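Side-chain contact in probable endoglucanase (PDB 1WZZ), which hydrolyses internal beta-1,4-glucosidic linkages of cellulose and carboxymethyl-cellulose as a family 8 glycoside hydrolase: residues S34-D39 with W88-G93. Residues are numbered along the deposited sequence; the frame is centred on the assembly and turned at random.
With SO4 (sulfate ion), chain B.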
ATOM      1  N   SER A  34      12.939  11.826  16.175  1.00 21.44           N
ATOM      2  CA  SER A  34      13.856  10.719  15.883  1.00 20.62           C
ATOM      3  C   SER A  34      13.763  10.255  14.433  1.00 22.17           C
ATOM      4  O   SER A  34      14.676   9.605  13.928  1.00 20.69           O
ATOM      5  CB  SER A  34      13.537   9.523  16.776  1.00 22.80           C
ATOM      6  OG  SER A  34      12.235   9.027  16.524  1.00 22.81           O
ATOM      7  N   GLY A  35      12.653  10.585  13.775  1.00 19.41           N
ATOM      8  CA  GLY A  35      12.463  10.151  12.400  1.00 18.14           C
ATOM      9  C   GLY A  35      11.463   9.007  12.342  1.00 17.23           C
ATOM     10  O   GLY A  35      11.099   8.555  11.259  1.00 17.37           O
ATOM     11  N   ARG A  36      11.011   8.549  13.503  1.00 17.37           N
ATOM     12  CA  ARG A  36      10.049   7.455  13.591  1.00 18.90           C
ATOM     13  C   ARG A  36       8.613   7.952  13.419  1.00 18.64           C
ATOM     14  O   ARG A  36       8.226   8.961  14.017  1.00 18.54           O
ATOM     15  CB  ARG A  36      10.216   6.764  14.948  1.00 24.02           C
ATOM     16  CG  ARG A  36       9.298   5.635  15.213  1.00 26.50           C
ATOM     17  CD  ARG A  36       9.726   4.853  16.466  1.00 26.30           C
ATOM     18  NE  ARG A  36       9.345   5.509  17.711  1.00 27.65           N
ATOM     19  CZ  ARG A  36       8.179   5.330  18.316  1.00 30.06           C
ATOM     20  NH1 ARG A  36       7.277   4.514  17.793  1.00 27.49           N
ATOM     21  NH2 ARG A  36       7.918   5.960  19.454  1.00 32.23           N
ATOM     22  N   VAL A  37       7.848   7.279  12.554  1.00 16.35           N
ATOM     23  CA  VAL A  37       6.433   7.602  12.351  1.00 16.50           C
ATOM     24  C   VAL A  37       5.643   6.741  13.344  1.00 18.08           C
ATOM     25  O   VAL A  37       5.787   5.511  13.381  1.00 17.72           O
ATOM     26  CB  VAL A  37       5.998   7.277  10.889  1.00 15.20           C
ATOM     27  CG1 VAL A  37       4.454   7.434  10.710  1.00 16.43           C
ATOM     28  CG2 VAL A  37       6.750   8.176   9.951  1.00 16.08           C
ATOM     29  N   VAL A  38       4.823   7.380  14.178  1.00 19.68           N
ATOM     30  CA  VAL A  38       4.046   6.635  15.166  1.00 22.85           C
ATOM     31  C   VAL A  38       2.726   6.260  14.507  1.00 27.07           C
ATOM     32  O   VAL A  38       1.818   7.080  14.415  1.00 26.01           O
ATOM     33  CB  VAL A  38       3.813   7.497  16.430  1.00 27.50           C
ATOM     34  CG1 VAL A  38       2.847   6.808  17.361  1.00 29.50           C
ATOM     35  CG2 VAL A  38       5.133   7.711  17.135  1.00 30.25           C
ATOM     36  N   ASP A  39       2.622   5.016  14.031  1.00 29.93           N
ATOM     37  CA  ASP A  39       1.415   4.597  13.321  1.00 33.85           C
ATOM     38  C   ASP A  39       0.413   3.780  14.120  1.00 38.90           C
ATOM     39  O   ASP A  39      -0.417   3.074  13.549  1.00 40.90           O
ATOM     40  CB  ASP A  39       1.786   3.885  11.997  1.00 34.30           C
ATOM     41  CG  ASP A  39       2.722   2.695  12.181  1.00 32.51           C
ATOM     42  OD1 ASP A  39       3.086   2.063  11.164  1.00 34.00           O
ATOM     43  OD2 ASP A  39       3.092   2.387  13.322  1.00 33.58           O
ATOM     44  N   TRP A  88       9.397  -5.691   9.495  1.00 13.97           N
ATOM     45  CA  TRP A  88       8.100  -5.034   9.454  1.00 14.74           C
ATOM     46  C   TRP A  88       7.684  -4.190  10.627  1.00 17.23           C
ATOM     47  O   TRP A  88       6.926  -3.238  10.456  1.00 17.07           O
ATOM     48  CB  TRP A  88       7.011  -6.076   9.147  1.00 17.06           C
ATOM     49  CG  TRP A  88       6.569  -6.871  10.340  1.00 21.50           C
ATOM     50  CD1 TRP A  88       7.260  -7.860  10.992  1.00 21.30           C
ATOM     51  CD2 TRP A  88       5.341  -6.696  11.056  1.00 23.92           C
ATOM     52  NE1 TRP A  88       6.527  -8.310  12.080  1.00 23.40           N
ATOM     53  CE2 TRP A  88       5.349  -7.609  12.136  1.00 23.94           C
ATOM     54  CE3 TRP A  88       4.241  -5.854  10.889  1.00 25.54           C
ATOM     55  CZ2 TRP A  88       4.286  -7.701  13.051  1.00 26.59           C
ATOM     56  CZ3 TRP A  88       3.179  -5.945  11.807  1.00 28.28           C
ATOM     57  CH2 TRP A  88       3.218  -6.864  12.868  1.00 27.25           C
ATOM     58  N   ARG A  89       8.214  -4.504  11.798  1.00 18.60           N
ATOM     59  CA  ARG A  89       7.800  -3.804  13.005  1.00 20.40           C
ATOM     60  C   ARG A  89       8.891  -3.474  14.016  1.00 19.70           C
ATOM     61  O   ARG A  89       9.833  -4.242  14.211  1.00 19.76           O
ATOM     62  CB  ARG A  89       6.716  -4.647  13.681  1.00 22.68           C
ATOM     63  CG  ARG A  89       6.125  -4.009  14.928  1.00 26.86           C
ATOM     64  CD  ARG A  89       4.841  -4.710  15.334  1.00 27.45           C
ATOM     65  NE  ARG A  89       5.082  -6.033  15.892  1.00 30.32           N
ATOM     66  CZ  ARG A  89       4.122  -6.818  16.380  1.00 34.08           C
ATOM     67  NH1 ARG A  89       2.863  -6.404  16.374  1.00 32.86           N
ATOM     68  NH2 ARG A  89       4.416  -8.014  16.879  1.00 34.37           N
ATOM     69  N   PHE A  90       8.725  -2.323  14.669  1.00 19.51           N
ATOM     70  CA  PHE A  90       9.637  -1.830  15.704  1.00 22.57           C
ATOM     71  C   PHE A  90       8.794  -1.628  16.957  1.00 23.65           C
ATOM     72  O   PHE A  90       7.724  -1.013  16.904  1.00 22.11           O
ATOM     73  CB  PHE A  90      10.266  -0.498  15.251  1.00 20.73           C
ATOM     74  CG  PHE A  90      11.065   0.207  16.320  1.00 24.17           C
ATOM     75  CD1 PHE A  90      10.441   1.089  17.205  1.00 26.16           C
ATOM     76  CD2 PHE A  90      12.440   0.006  16.428  1.00 24.11           C
ATOM     77  CE1 PHE A  90      11.185   1.769  18.189  1.00 25.41           C
ATOM     78  CE2 PHE A  90      13.198   0.676  17.406  1.00 25.70           C
ATOM     79  CZ  PHE A  90      12.565   1.558  18.284  1.00 27.54           C
ATOM     80  N   LEU A  91       9.262  -2.170  18.081  1.00 27.90           N
ATOM     81  CA  LEU A  91       8.549  -2.040  19.347  1.00 30.79           C
ATOM     82  C   LEU A  91       9.459  -1.285  20.318  1.00 33.86           C
ATOM     83  O   LEU A  91      10.461  -1.810  20.814  1.00 33.26           O
ATOM     84  CB  LEU A  91       8.196  -3.435  19.883  1.00 32.10           C
ATOM     85  CG  LEU A  91       7.408  -4.331  18.917  1.00 30.97           C
ATOM     86  CD1 LEU A  91       7.379  -5.769  19.439  1.00 32.56           C
ATOM     87  CD2 LEU A  91       6.003  -3.794  18.731  1.00 32.03           C
ATOM     88  N   LYS A  92       9.124  -0.027  20.560  1.00 33.50           N
ATOM     89  CA  LYS A  92       9.941   0.778  21.440  1.00 38.22           C
ATOM     90  C   LYS A  92       9.900   0.216  22.850  1.00 39.19           C
ATOM     91  O   LYS A  92       8.833  -0.140  23.342  1.00 40.79           O
ATOM     92  CB  LYS A  92       9.444   2.218  21.459  1.00 37.82           C
ATOM     93  CG  LYS A  92      10.398   3.128  22.208  1.00 39.43           C
ATOM     94  CD  LYS A  92       9.998   4.587  22.139  1.00 41.31           C
ATOM     95  CE  LYS A  92      10.981   5.416  22.950  1.00 42.57           C
ATOM     96  NZ  LYS A  92      12.378   5.220  22.444  1.00 44.68           N
ATOM     97  N   GLY A  93      11.060   0.111  23.486  1.00 42.31           N
ATOM     98  CA  GLY A  93      11.097  -0.382  24.852  1.00 44.50           C
ATOM     99  C   GLY A  93      11.306  -1.876  24.978  1.00 46.25           C
ATOM    100  O   GLY A  93      11.841  -2.356  25.981  1.00 46.37           O
TER
HETATM  101  S   SO4 B 401      11.037   8.120  19.804  1.00 43.60           S
HETATM  102  O1  SO4 B 401      10.895   7.766  18.375  1.00 45.04           O
HETATM  103  O2  SO4 B 401      10.128   7.294  20.618  1.00 42.73           O
HETATM  104  O3  SO4 B 401      10.683   9.536  19.993  1.00 45.76           O
HETATM  105  O4  SO4 B 401      12.440   7.891  20.196  1.00 43.20           O
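Arg36 meets Phe90 through its CD methylene and Lys92 through NH2, which lies against an aliphatic carbon, and no hydrogen bond joins the two segments directly. CD of Arg36 lies 3.8 Å from CE1 of Phe90, the two side chains crossing at about a right angle with the guanidinium and ring planes 33° apart, too tilted for a flat stack. NH2 of Arg36 approaches CD of Lys92 at 3.7 Å.

Polar linkage runs instead through a sulfate, probably from the crystallisation liquor. The bend of the Arg36 chain at chi3 (78°) turns the guanidinium edge to the anion, whose sulfur lies in its plane. Arg36 NE reaches O1 of the sulfate at 2.8 Å. Arg36 NH2 reaches O2 at 2.8 Å, and both bonds are fairly straight (165° at the hydrogen for NH2). Ser34 OG donates to the same O1 over 2.6 Å and accepts from the backbone N of Arg36 at 3.3 Å, forming an ST turn. Lys92 NZ adds a weak hydrogen bond to O4 (3.5 Å), so three residues from both segments hold the anion, which would offset the like charges of Arg36 and Lys92.

A leucine in place of Arg36 has no guanidinium, and the sulfate would probably be held less firmly by Ser34 and the weak Lys92 bond alone.

Within the (alpha/alpha)6 barrel, the contact ties the loop following helix 18-30 to strand 89-91, which pairs antiparallel with strand 45-47. Trp73 of helix 64-77 touches Arg36 and meets Phe90 edge-to-face, while the side chain of Glu49, the proton donor by similarity, near the start of helix 48-61, lies about 10 Å from that of Phe90.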